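Local coordinates for protein arginase (Trypanosoma brucei brucei, PDB 4RHJ) that is of unknown function but adopts the arginase-deacetylase fold, having evolved without the binuclear manganese cluster of its relatives, at residues S23-N28 against A47-G52; G102-E107 against D117-G122; D292-R297 against G302-A307. All blocks are in the same frame, centred on the assembly; numbering follows the deposited sequence.

How the interactions relate
Interactions 1 and 2 form one continuous piece of core, whereas interaction 3 lies apart. The first two have centres about 7 Å apart and share neighbouring strands of the parallel sheet, 46-50 and 95-103. At their seam Gly50 N is 2.8 Å from Gly102 O and Gly50 O is 2.9 Å from Met104 N, both probable hydrogen bonds. Interaction 3, in the loop and helix that follow strand 281-287, is centred about 24 Å from each of the others. It lies close to Asp244, a residue seen to bind manganese in this protein: the side chains of Thr304 and Asp244 are about 9 Å apart, with no metal bound in this chain.

Interaction 1: S23-N28 against A47-G52; sequences SKFLMN and ALFGYG
Phe25, on the short N-terminal helix, and Phe49, on strand 46-50, carry practically all of this contact, which illustrates how one aromatic pair can link a helix to a strand. Of the 88 Å² buried between the two segments, Phe25 contributes 50 Å² and Phe49 36 Å². The far end of the Phe25 ring does the touching. Its CE1 lies 3.6 Å from Phe49 CB, and its CZ reaches both that methylene carbon and the root of the second ring, coming within 3.8 Å of Phe49 CG. The backbones stay well separated, with 9.2 Å between Phe25 CA and Phe49 CA, so the rings span the space between helix and strand.

The rings meet at a slant, their centroids 5.6 Å apart and their planes at 59°. Rotation about the first bond explains the layout. In Phe25 the ring is swung opposite the backbone N (chi1 175°), which extends it from the helix toward the strand. Phe49 places CG between its own N and carbonyl carbon (chi1 61°), turning its ring across the line of approach, and the two side chains cross at about a right angle.

The setting is the parallel sheet of the arginase-deacetylase fold, a three-layer alpha/beta/alpha architecture. Strand 46-50 lies inside that sheet, between strands 95-103 and 136-140, and helix 23-30 packs over one of its faces. Helix 116-131 lies beside the pair on this face, where Ala126 touches Phe25 and Leu130 touches Phe49. Cys101 and Met104 each meet both phenylalanines, so the rings are enclosed in a buried apolar core, and the backbone of Phe49 is hydrogen-bonded to Val140 of the neighbouring strand 136-140.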
ATOM      1  N   SER A  23       4.978   9.173 -38.687  1.00 36.02           N
ATOM      2  CA  SER A  23       5.871   9.076 -39.836  1.00 33.19           C
ATOM      3  C   SER A  23       7.303   8.762 -39.425  1.00 26.35           C
ATOM      4  O   SER A  23       7.893   7.781 -39.887  1.00 29.64           O
ATOM      5  CB  SER A  23       5.829  10.375 -40.642  1.00 26.71           C
ATOM      6  OG  SER A  23       6.888  10.433 -41.582  1.00 39.03           O
ATOM      7  N   LYS A  24       7.836   9.585 -38.528  1.00 31.64           N
ATOM      8  CA  LYS A  24       9.179   9.404 -37.998  1.00 31.89           C
ATOM      9  C   LYS A  24       9.290   8.116 -37.195  1.00 24.73           C
ATOM     10  O   LYS A  24      10.337   7.474 -37.220  1.00 29.91           O
ATOM     11  CB  LYS A  24       9.581  10.605 -37.136  1.00 57.99           C
ATOM     12  CG  LYS A  24      10.910  10.458 -36.382  1.00 57.70           C
ATOM     13  CD  LYS A  24      11.273  11.736 -35.615  1.00 35.39           C
ATOM     14  CE  LYS A  24      12.362  11.492 -34.577  1.00 38.24           C
ATOM     15  NZ  LYS A  24      12.646  12.705 -33.753  1.00 42.55           N
ATOM     16  N   PHE A  25       8.227   7.734 -36.485  1.00 29.03           N
ATOM     17  CA  PHE A  25       8.237   6.442 -35.797  1.00 25.28           C
ATOM     18  C   PHE A  25       8.165   5.345 -36.844  1.00 26.28           C
ATOM     19  O   PHE A  25       8.912   4.369 -36.795  1.00 31.57           O
ATOM     20  CB  PHE A  25       7.077   6.288 -34.800  1.00 25.99           C
ATOM     21  CG  PHE A  25       7.002   4.910 -34.176  1.00 19.88           C
ATOM     22  CD1 PHE A  25       7.804   4.581 -33.093  1.00 25.92           C
ATOM     23  CD2 PHE A  25       6.160   3.938 -34.695  1.00 15.46           C
ATOM     24  CE1 PHE A  25       7.759   3.324 -32.530  1.00 18.73           C
ATOM     25  CE2 PHE A  25       6.114   2.685 -34.136  1.00 16.40           C
ATOM     26  CZ  PHE A  25       6.922   2.376 -33.050  1.00 17.14           C
ATOM     27  N   LEU A  26       7.256   5.525 -37.795  1.00 33.81           N
ATOM     28  CA  LEU A  26       7.072   4.573 -38.877  1.00 30.47           C
ATOM     29  C   LEU A  26       8.342   4.377 -39.705  1.00 29.89           C
ATOM     30  O   LEU A  26       8.738   3.239 -39.947  1.00 31.96           O
ATOM     31  CB  LEU A  26       5.911   5.021 -39.764  1.00 35.78           C
ATOM     32  CG  LEU A  26       4.577   5.006 -39.008  1.00 26.63           C
ATOM     33  CD1 LEU A  26       3.446   5.525 -39.872  1.00 37.90           C
ATOM     34  CD2 LEU A  26       4.279   3.604 -38.477  1.00 28.52           C
ATOM     35  N   MET A  27       8.974   5.478 -40.121  1.00 29.41           N
ATOM     36  CA  MET A  27      10.232   5.445 -40.881  1.00 24.64           C
ATOM     37  C   MET A  27      11.302   4.654 -40.151  1.00 26.89           C
ATOM     38  O   MET A  27      12.166   4.031 -40.761  1.00 40.78           O
ATOM     39  CB  MET A  27      10.740   6.871 -41.155  1.00 32.50           C
ATOM     40  CG  MET A  27      12.196   7.137 -40.729  1.00 39.15           C
ATOM     41  SD  MET A  27      12.425   8.415 -39.459  1.00 49.27           S
ATOM     42  CE  MET A  27      12.366   9.916 -40.431  1.00 36.08           C
ATOM     43  N   ASN A  28      11.216   4.683 -38.830  1.00 37.95           N
ATOM     44  CA  ASN A  28      12.186   4.058 -37.951  1.00 32.52           C
ATOM     45  C   ASN A  28      11.957   2.555 -37.738  1.00 33.53           C
ATOM     46  O   ASN A  28      12.910   1.772 -37.761  1.00 36.78           O
ATOM     47  CB  ASN A  28      12.170   4.780 -36.606  1.00 28.21           C
ATOM     48  CG  ASN A  28      13.182   4.231 -35.642  1.00 32.14           C
ATOM     49  OD1 ASN A  28      12.842   3.529 -34.689  1.00 26.92           O
ATOM     50  ND2 ASN A  28      14.444   4.546 -35.883  1.00 26.19           N
ATOM     51  N   ALA A  47      11.335  -5.762 -28.539  1.00 14.55           N
ATOM     52  CA  ALA A  47      11.286  -4.423 -29.132  1.00 26.43           C
ATOM     53  C   ALA A  47      10.235  -3.538 -28.461  1.00 19.74           C
ATOM     54  O   ALA A  47       9.057  -3.885 -28.379  1.00 20.90           O
ATOM     55  CB  ALA A  47      11.014  -4.507 -30.602  1.00 17.74           C
ATOM     56  N   LEU A  48      10.687  -2.367 -28.032  1.00 40.66           N
ATOM     57  CA  LEU A  48       9.934  -1.483 -27.158  1.00 23.22           C
ATOM     58  C   LEU A  48       9.435  -0.254 -27.894  1.00 22.76           C
ATOM     59  O   LEU A  48      10.181   0.378 -28.622  1.00 24.81           O
ATOM     60  CB  LEU A  48      10.820  -1.031 -25.978  1.00 25.60           C
ATOM     61  CG  LEU A  48      10.771  -1.628 -24.573  1.00 19.30           C
ATOM     62  CD1 LEU A  48       9.851  -0.821 -23.672  1.00 12.95           C
ATOM     63  CD2 LEU A  48      10.356  -3.081 -24.580  1.00 28.53           C
ATOM     64  N   PHE A  49       8.180   0.115 -27.691  1.00 29.79           N
ATOM     65  CA  PHE A  49       7.777   1.442 -28.099  1.00 22.99           C
ATOM     66  C   PHE A  49       6.742   2.022 -27.154  1.00 21.50           C
ATOM     67  O   PHE A  49       6.200   1.325 -26.311  1.00 22.32           O
ATOM     68  CB  PHE A  49       7.279   1.437 -29.542  1.00 16.97           C
ATOM     69  CG  PHE A  49       6.092   0.567 -29.791  1.00 14.27           C
ATOM     70  CD1 PHE A  49       6.258  -0.735 -30.210  1.00 22.46           C
ATOM     71  CD2 PHE A  49       4.817   1.069 -29.658  1.00 16.80           C
ATOM     72  CE1 PHE A  49       5.173  -1.529 -30.459  1.00 26.43           C
ATOM     73  CE2 PHE A  49       3.736   0.298 -29.909  1.00 16.49           C
ATOM     74  CZ  PHE A  49       3.908  -1.017 -30.310  1.00 29.18           C
ATOM     75  N   GLY A  50       6.516   3.326 -27.289  1.00 31.13           N
ATOM     76  CA  GLY A  50       5.576   4.045 -26.458  1.00 26.38           C
ATOM     77  C   GLY A  50       4.302   4.329 -27.210  1.00 17.38           C
ATOM     78  O   GLY A  50       4.322   4.883 -28.294  1.00 21.97           O
ATOM     79  N   TYR A  51       3.193   3.941 -26.608  1.00 15.59           N
ATOM     80  CA  TYR A  51       1.887   4.039 -27.214  1.00 16.12           C
ATOM     81  C   TYR A  51       0.985   4.969 -26.377  1.00 20.03           C
ATOM     82  O   TYR A  51       0.903   4.826 -25.161  1.00 22.39           O
ATOM     83  CB  TYR A  51       1.284   2.631 -27.338  1.00 21.96           C
ATOM     84  CG  TYR A  51      -0.083   2.574 -27.989  1.00 21.73           C
ATOM     85  CD1 TYR A  51      -0.235   2.776 -29.352  1.00 16.23           C
ATOM     86  CD2 TYR A  51      -1.213   2.307 -27.235  1.00 21.50           C
ATOM     87  CE1 TYR A  51      -1.474   2.724 -29.941  1.00 23.41           C
ATOM     88  CE2 TYR A  51      -2.447   2.239 -27.816  1.00 16.80           C
ATOM     89  CZ  TYR A  51      -2.580   2.455 -29.165  1.00 23.46           C
ATOM     90  OH  TYR A  51      -3.830   2.386 -29.737  1.00 20.87           O
ATOM     91  N   GLY A  52       0.301   5.914 -27.017  1.00 19.89           N
ATOM     92  CA  GLY A  52      -0.362   6.973 -26.267  1.00 19.15           C
ATOM     93  C   GLY A  52      -1.853   7.140 -26.461  1.00 13.89           C
ATOM     94  O   GLY A  52      -2.387   8.188 -26.141  1.00 14.71           O
TER

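Interaction 2: G102-E107 against D117-G122; sequences GQMLDE and DEWYLG
Met104 and Trp119 meet obliquely, the methionine running past the outer corner of the indole's six-membered ring. The closest approach is made by the base of the side chain, Met104 CB being 3.6 Å from Trp119 CZ3. One atom further along, Met104 CG is 4.0 Å from the same carbon. The chain then bends at its second torsion (chi2 -120°) and carries the sulfur along the ring's border: Met104 SD is 5.4 Å from the centroid of the six-membered ring of Trp119, 75° off the ring normal. That is a Met-aromatic contact of the edge type.

Beyond the indole, the terminal methyl ends near the helix backbone, with Met104 CE 4.2 Å from Gly122 C. Gly122 has no side chain, and its main chain forms the surface that the methionine approaches. Structurally, this joins the loop at the end of strand 95-103, in the central sheet of the alpha/beta arginase fold, to helix 116-131, the next helix along the chain, which packs against one face of that sheet. Leu105 makes a second, looser apolar contact with the indole, its CD2 lying 4.2 Å from Trp119 CZ2. Further aromatics surround Trp119: Tyr51 meets it edge-to-face, and the ring of Phe22 meets it at a slant. Met104 also touches Phe22.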
ATOM      1  N   GLY A 102      11.145   3.904 -29.290  1.00 19.07           N
ATOM      2  CA  GLY A 102      10.635   5.196 -28.862  1.00 24.27           C
ATOM      3  C   GLY A 102       9.128   5.396 -28.966  1.00 34.34           C
ATOM      4  O   GLY A 102       8.365   4.445 -29.097  1.00 17.44           O
ATOM      5  N   GLN A 103       8.699   6.655 -28.920  1.00 40.77           N
ATOM      6  CA  GLN A 103       7.278   6.993 -28.917  1.00 27.48           C
ATOM      7  C   GLN A 103       6.658   7.013 -30.310  1.00 26.19           C
ATOM      8  O   GLN A 103       7.246   7.544 -31.251  1.00 25.54           O
ATOM      9  CB  GLN A 103       7.057   8.365 -28.260  1.00 27.32           C
ATOM     10  CG  GLN A 103       7.282   8.419 -26.757  1.00 34.02           C
ATOM     11  CD  GLN A 103       6.190   7.724 -25.974  1.00 22.03           C
ATOM     12  OE1 GLN A 103       5.247   7.200 -26.549  1.00 25.19           O
ATOM     13  NE2 GLN A 103       6.318   7.711 -24.653  1.00 28.04           N
ATOM     14  N   MET A 104       5.458   6.453 -30.428  1.00 20.18           N
ATOM     15  CA  MET A 104       4.633   6.626 -31.625  1.00 19.56           C
ATOM     16  C   MET A 104       4.518   8.100 -32.046  1.00 28.44           C
ATOM     17  O   MET A 104       4.769   8.463 -33.192  1.00 32.99           O
ATOM     18  CB  MET A 104       3.235   6.065 -31.381  1.00 17.77           C
ATOM     19  CG  MET A 104       3.176   4.592 -31.201  1.00 19.99           C
ATOM     20  SD  MET A 104       2.148   3.867 -32.463  1.00 28.88           S
ATOM     21  CE  MET A 104       2.849   2.240 -32.542  1.00 13.27           C
ATOM     22  N   LEU A 105       4.144   8.945 -31.100  1.00 31.13           N
ATOM     23  CA  LEU A 105       3.846  10.344 -31.369  1.00 29.58           C
ATOM     24  C   LEU A 105       5.116  11.197 -31.405  1.00 32.64           C
ATOM     25  O   LEU A 105       5.806  11.335 -30.397  1.00 27.23           O
ATOM     26  CB  LEU A 105       2.873  10.865 -30.302  1.00 38.26           C
ATOM     27  CG  LEU A 105       1.932  12.053 -30.508  1.00 30.82           C
ATOM     28  CD1 LEU A 105       1.175  11.918 -31.795  1.00 19.25           C
ATOM     29  CD2 LEU A 105       0.950  12.139 -29.348  1.00 24.11           C
ATOM     30  N   ASP A 106       5.434  11.766 -32.563  1.00 30.92           N
ATOM     31  CA  ASP A 106       6.566  12.682 -32.632  1.00 43.47           C
ATOM     32  C   ASP A 106       6.246  13.995 -31.928  1.00 59.97           C
ATOM     33  O   ASP A 106       5.389  14.753 -32.371  1.00 55.61           O
ATOM     34  CB  ASP A 106       6.969  12.963 -34.077  1.00 54.39           C
ATOM     35  CG  ASP A 106       8.130  13.946 -34.179  1.00 35.53           C
ATOM     36  OD1 ASP A 106       8.743  14.276 -33.145  1.00 32.92           O
ATOM     37  OD2 ASP A 106       8.445  14.383 -35.302  1.00 44.52           O
ATOM     38  N   GLU A 107       6.974  14.276 -30.852  1.00 66.07           N
ATOM     39  CA  GLU A 107       6.758  15.493 -30.080  1.00 67.99           C
ATOM     40  C   GLU A 107       7.138  16.831 -30.723  1.00 75.42           C
ATOM     41  O   GLU A 107       7.250  17.843 -30.029  1.00 86.34           O
ATOM     42  CB  GLU A 107       7.251  15.296 -28.641  1.00 56.20           C
ATOM     43  CG  GLU A 107       6.689  14.053 -27.966  1.00 50.58           C
ATOM     44  CD  GLU A 107       7.529  13.585 -26.793  1.00 51.58           C
ATOM     45  OE1 GLU A 107       7.291  12.466 -26.293  1.00 53.77           O
ATOM     46  OE2 GLU A 107       8.424  14.337 -26.367  1.00 49.44           O
ATOM     47  N   ASP A 117      -8.584   5.101 -35.315  1.00 35.08           N
ATOM     48  CA  ASP A 117      -8.188   4.332 -36.486  1.00 33.61           C
ATOM     49  C   ASP A 117      -6.709   4.541 -36.772  1.00 38.62           C
ATOM     50  O   ASP A 117      -6.006   3.608 -37.153  1.00 35.83           O
ATOM     51  CB  ASP A 117      -9.015   4.727 -37.711  1.00 37.95           C
ATOM     52  CG  ASP A 117      -8.929   3.704 -38.827  1.00 36.80           C
ATOM     53  OD1 ASP A 117      -8.045   2.832 -38.772  1.00 35.70           O
ATOM     54  OD2 ASP A 117      -9.747   3.775 -39.764  1.00 38.86           O
ATOM     55  N   GLU A 118      -6.232   5.768 -36.593  1.00 34.65           N
ATOM     56  CA  GLU A 118      -4.831   6.047 -36.851  1.00 27.06           C
ATOM     57  C   GLU A 118      -3.933   5.386 -35.806  1.00 20.60           C
ATOM     58  O   GLU A 118      -2.952   4.749 -36.175  1.00 28.41           O
ATOM     59  CB  GLU A 118      -4.597   7.554 -36.931  1.00 24.85           C
ATOM     60  CG  GLU A 118      -5.095   8.117 -38.268  1.00 33.32           C
ATOM     61  CD  GLU A 118      -5.037   9.632 -38.373  1.00 41.75           C
ATOM     62  OE1 GLU A 118      -4.863  10.124 -39.508  1.00 30.88           O
ATOM     63  OE2 GLU A 118      -5.187  10.329 -37.342  1.00 35.20           O
ATOM     64  N   TRP A 119      -4.276   5.515 -34.521  1.00 24.94           N
ATOM     65  CA  TRP A 119      -3.532   4.844 -33.444  1.00 14.08           C
ATOM     66  C   TRP A 119      -3.477   3.338 -33.691  1.00 13.25           C
ATOM     67  O   TRP A 119      -2.490   2.677 -33.380  1.00 16.96           O
ATOM     68  CB  TRP A 119      -4.173   5.120 -32.072  1.00 20.36           C
ATOM     69  CG  TRP A 119      -3.740   6.412 -31.377  1.00 18.57           C
ATOM     70  CD1 TRP A 119      -4.525   7.481 -31.084  1.00 23.69           C
ATOM     71  CD2 TRP A 119      -2.437   6.728 -30.868  1.00 20.01           C
ATOM     72  NE1 TRP A 119      -3.797   8.451 -30.442  1.00 24.35           N
ATOM     73  CE2 TRP A 119      -2.512   8.013 -30.297  1.00 22.64           C
ATOM     74  CE3 TRP A 119      -1.219   6.047 -30.838  1.00 18.27           C
ATOM     75  CZ2 TRP A 119      -1.413   8.635 -29.714  1.00 20.67           C
ATOM     76  CZ3 TRP A 119      -0.129   6.668 -30.257  1.00 22.33           C
ATOM     77  CH2 TRP A 119      -0.233   7.942 -29.702  1.00 24.75           C
ATOM     78  N   TYR A 120      -4.555   2.817 -34.259  1.00 23.99           N
ATOM     79  CA  TYR A 120      -4.729   1.391 -34.506  1.00 28.69           C
ATOM     80  C   TYR A 120      -3.949   0.908 -35.710  1.00 31.33           C
ATOM     81  O   TYR A 120      -3.255  -0.102 -35.644  1.00 34.97           O
ATOM     82  CB  TYR A 120      -6.211   1.061 -34.722  1.00 28.26           C
ATOM     83  CG  TYR A 120      -6.434  -0.321 -35.277  1.00 20.76           C
ATOM     84  CD1 TYR A 120      -6.354  -1.437 -34.457  1.00 23.82           C
ATOM     85  CD2 TYR A 120      -6.712  -0.515 -36.620  1.00 26.36           C
ATOM     86  CE1 TYR A 120      -6.553  -2.711 -34.962  1.00 22.58           C
ATOM     87  CE2 TYR A 120      -6.914  -1.782 -37.137  1.00 36.10           C
ATOM     88  CZ  TYR A 120      -6.832  -2.878 -36.304  1.00 30.99           C
ATOM     89  OH  TYR A 120      -7.028  -4.145 -36.814  1.00 32.56           O
ATOM     90  N   LEU A 121      -4.106   1.619 -36.820  1.00 31.11           N
ATOM     91  CA  LEU A 121      -3.442   1.268 -38.063  1.00 28.22           C
ATOM     92  C   LEU A 121      -1.934   1.271 -37.881  1.00 22.86           C
ATOM     93  O   LEU A 121      -1.250   0.375 -38.361  1.00 32.92           O
ATOM     94  CB  LEU A 121      -3.844   2.232 -39.179  1.00 26.60           C
ATOM     95  CG  LEU A 121      -5.246   2.093 -39.790  1.00 29.60           C
ATOM     96  CD1 LEU A 121      -5.399   2.967 -41.027  1.00 36.82           C
ATOM     97  CD2 LEU A 121      -5.601   0.642 -40.107  1.00 39.03           C
ATOM     98  N   GLY A 122      -1.427   2.284 -37.182  1.00 29.97           N
ATOM     99  CA  GLY A 122      -0.016   2.377 -36.847  1.00 20.64           C
ATOM    100  C   GLY A 122       0.444   1.290 -35.892  1.00 20.26           C
ATOM    101  O   GLY A 122       1.392   0.565 -36.177  1.00 26.34           O
TER

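Interaction 3: D292-R297 against G302-A307; sequences DLDVYR and GLTAIA
Hydrogen bonds from the first turn of helix 303-316 to the loop before it dominate this contact, and most of them end on the carboxylate of Asp294. The backbone N-H of Thr304 is shared between both oxygens, with Thr304 N 3.1 Å from Asp294 OD1 and 3.1 Å from Asp294 OD2, each receiving it on its syn lone pair. Thr304 OG1 donates a short bond of 2.5 Å to Asp294 OD1 from 56° out of the carboxylate plane. Because chi1 of Thr304 (-46°) sets OG1 beside its own backbone N, both donors reach one acidic group. The same hydroxyl is also bonded to Ala255 N, and the adjoining helix N-terminus would probably stabilise the negative charge of Asp294.

The main chain adds a bond of 3.0 Å from Leu303 N to Val295 O. A single beta bridge pairs Tyr296 with Gly302, the N-cap residue of the helix. The loop thus folds back on itself between strand 281-287 and helix 303-316, the last helix of the modelled arginase-family chain, and meets the helix at its beginning.

Weaker C-H contacts gather on Gly302. Its CA lies over one face of the Tyr296 ring, 4.2 Å from the centroid, in a CH-pi contact. The same CA also approaches Val295 O at 3.5 Å, a CA-H...O contact.

Apolar packing completes the interface, Val295 CG1 touching Leu303 CD2 at 4.2 Å while the CG and CD of Arg297 loosely approach the end methyls of Leu303 and Ile306. The contact borders other copies of the protein: Val295 and Leu303 pack on Val295 of the second subunit. Arg297 NH1 bonds to Val256 O of that subunit, and Arg297 NH2 forms a salt bridge with Asp299 of its own chain.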
ATOM      1  N   ASP A 292      -1.850  12.670 -15.149  1.00 16.60           N
ATOM      2  CA  ASP A 292      -2.695  13.675 -14.509  1.00 21.59           C
ATOM      3  C   ASP A 292      -3.432  13.146 -13.278  1.00 10.53           C
ATOM      4  O   ASP A 292      -3.879  13.924 -12.437  1.00 18.82           O
ATOM      5  CB  ASP A 292      -3.690  14.251 -15.531  1.00 10.61           C
ATOM      6  CG  ASP A 292      -3.023  15.216 -16.518  1.00 17.05           C
ATOM      7  OD1 ASP A 292      -1.876  15.628 -16.255  1.00 27.87           O
ATOM      8  OD2 ASP A 292      -3.634  15.575 -17.548  1.00 16.28           O
ATOM      9  N   LEU A 293      -3.528  11.825 -13.173  1.00 12.70           N
ATOM     10  CA  LEU A 293      -4.338  11.162 -12.147  1.00 17.54           C
ATOM     11  C   LEU A 293      -3.482  10.555 -11.039  1.00 15.45           C
ATOM     12  O   LEU A 293      -3.994   9.936 -10.119  1.00 14.58           O
ATOM     13  CB  LEU A 293      -5.204  10.069 -12.786  1.00 20.77           C
ATOM     14  CG  LEU A 293      -5.999  10.380 -14.062  1.00 19.38           C
ATOM     15  CD1 LEU A 293      -6.711   9.151 -14.521  1.00  9.36           C
ATOM     16  CD2 LEU A 293      -7.014  11.527 -13.867  1.00 18.27           C
ATOM     17  N   ASP A 294      -2.172  10.762 -11.126  1.00 16.38           N
ATOM     18  CA  ASP A 294      -1.221  10.129 -10.223  1.00 12.69           C
ATOM     19  C   ASP A 294      -1.053  10.866  -8.897  1.00 12.43           C
ATOM     20  O   ASP A 294      -1.341  12.055  -8.781  1.00 11.25           O
ATOM     21  CB  ASP A 294       0.141   9.997 -10.914  1.00 14.63           C
ATOM     22  CG  ASP A 294       0.896   8.740 -10.497  1.00 12.12           C
ATOM     23  OD1 ASP A 294       0.484   8.064  -9.535  1.00 21.71           O
ATOM     24  OD2 ASP A 294       1.917   8.432 -11.135  1.00 13.60           O
ATOM     25  N   VAL A 295      -0.584  10.146  -7.885  1.00 18.34           N
ATOM     26  CA  VAL A 295      -0.195  10.784  -6.631  1.00 14.89           C
ATOM     27  C   VAL A 295       1.300  11.005  -6.763  1.00 17.90           C
ATOM     28  O   VAL A 295       2.029  10.131  -7.251  1.00 17.84           O
ATOM     29  CB  VAL A 295      -0.546   9.939  -5.358  1.00 13.68           C
ATOM     30  CG1 VAL A 295       0.226  10.433  -4.137  1.00 13.25           C
ATOM     31  CG2 VAL A 295      -2.047   9.957  -5.063  1.00 17.60           C
ATOM     32  N   TYR A 296       1.759  12.181  -6.368  1.00 14.43           N
ATOM     33  CA  TYR A 296       3.153  12.530  -6.598  1.00 13.99           C
ATOM     34  C   TYR A 296       3.926  12.763  -5.313  1.00 13.10           C
ATOM     35  O   TYR A 296       3.402  13.342  -4.378  1.00 18.45           O
ATOM     36  CB  TYR A 296       3.251  13.775  -7.481  1.00 14.07           C
ATOM     37  CG  TYR A 296       2.903  13.528  -8.923  1.00 10.48           C
ATOM     38  CD1 TYR A 296       3.891  13.303  -9.859  1.00  7.87           C
ATOM     39  CD2 TYR A 296       1.581  13.483  -9.340  1.00  9.13           C
ATOM     40  CE1 TYR A 296       3.586  13.061 -11.164  1.00 15.18           C
ATOM     41  CE2 TYR A 296       1.266  13.258 -10.655  1.00 11.45           C
ATOM     42  CZ  TYR A 296       2.267  13.037 -11.558  1.00 14.23           C
ATOM     43  OH  TYR A 296       1.953  12.789 -12.868  1.00 16.80           O
ATOM     44  N   ARG A 297       5.188  12.324  -5.293  1.00 15.14           N
ATOM     45  CA  ARG A 297       6.105  12.649  -4.211  1.00 12.18           C
ATOM     46  C   ARG A 297       6.304  14.173  -4.179  1.00 12.27           C
ATOM     47  O   ARG A 297       5.720  14.897  -4.985  1.00 20.62           O
ATOM     48  CB  ARG A 297       7.461  11.935  -4.382  1.00 12.49           C
ATOM     49  CG  ARG A 297       7.422  10.466  -4.790  1.00 10.04           C
ATOM     50  CD  ARG A 297       8.727   9.719  -4.416  1.00 12.16           C
ATOM     51  NE  ARG A 297       9.952  10.325  -4.959  1.00 12.83           N
ATOM     52  CZ  ARG A 297      11.161   9.775  -4.894  1.00 16.20           C
ATOM     53  NH1 ARG A 297      11.340   8.599  -4.309  1.00 15.75           N
ATOM     54  NH2 ARG A 297      12.208  10.395  -5.427  1.00 23.12           N
ATOM     55  N   GLY A 302       5.700  10.191  -9.907  1.00 13.20           N
ATOM     56  CA  GLY A 302       4.411   9.549  -9.761  1.00 10.46           C
ATOM     57  C   GLY A 302       4.579   8.163  -9.189  1.00 15.60           C
ATOM     58  O   GLY A 302       5.409   7.378  -9.658  1.00 12.54           O
ATOM     59  N   LEU A 303       3.793   7.867  -8.163  1.00 20.86           N
ATOM     60  CA  LEU A 303       3.702   6.524  -7.602  1.00 24.58           C
ATOM     61  C   LEU A 303       3.420   5.448  -8.663  1.00 13.05           C
ATOM     62  O   LEU A 303       3.943   4.347  -8.608  1.00 10.01           O
ATOM     63  CB  LEU A 303       2.613   6.488  -6.534  1.00 14.06           C
ATOM     64  CG  LEU A 303       3.165   6.534  -5.116  1.00  9.90           C
ATOM     65  CD1 LEU A 303       4.142   7.699  -4.944  1.00 21.55           C
ATOM     66  CD2 LEU A 303       2.028   6.604  -4.127  1.00 17.41           C
ATOM     67  N   THR A 304       2.577   5.779  -9.632  1.00 22.20           N
ATOM     68  CA  THR A 304       2.198   4.817 -10.659  1.00 20.06           C
ATOM     69  C   THR A 304       3.315   4.600 -11.650  1.00 12.81           C
ATOM     70  O   THR A 304       3.455   3.515 -12.216  1.00 16.30           O
ATOM     71  CB  THR A 304       0.971   5.277 -11.402  1.00 14.26           C
ATOM     72  OG1 THR A 304       0.006   5.731 -10.446  1.00 24.39           O
ATOM     73  CG2 THR A 304       0.393   4.137 -12.263  1.00  4.67           C
ATOM     74  N   ALA A 305       4.105   5.644 -11.863  1.00 16.45           N
ATOM     75  CA  ALA A 305       5.265   5.536 -12.745  1.00  9.44           C
ATOM     76  C   ALA A 305       6.285   4.565 -12.135  1.00 14.93           C
ATOM     77  O   ALA A 305       6.816   3.687 -12.820  1.00 11.51           O
ATOM     78  CB  ALA A 305       5.884   6.877 -12.971  1.00 11.93           C
ATOM     79  N   ILE A 306       6.534   4.740 -10.839  1.00  9.22           N
ATOM     80  CA  ILE A 306       7.442   3.874 -10.100  1.00 10.14           C
ATOM     81  C   ILE A 306       6.972   2.430 -10.231  1.00 14.59           C
ATOM     82  O   ILE A 306       7.717   1.554 -10.663  1.00 18.98           O
ATOM     83  CB  ILE A 306       7.539   4.302  -8.598  1.00 11.40           C
ATOM     84  CG1 ILE A 306       8.282   5.633  -8.456  1.00 10.84           C
ATOM     85  CG2 ILE A 306       8.240   3.255  -7.757  1.00 12.12           C
ATOM     86  CD1 ILE A 306       8.135   6.292  -7.088  1.00 12.64           C
ATOM     87  N   ALA A 307       5.714   2.206  -9.889  1.00 16.83           N
ATOM     88  CA  ALA A 307       5.113   0.881  -9.926  1.00 19.29           C
ATOM     89  C   ALA A 307       5.176   0.266 -11.311  1.00 13.61           C
ATOM     90  O   ALA A 307       5.593  -0.868 -11.485  1.00 10.83           O
ATOM     91  CB  ALA A 307       3.674   0.961  -9.460  1.00  7.62           C
TER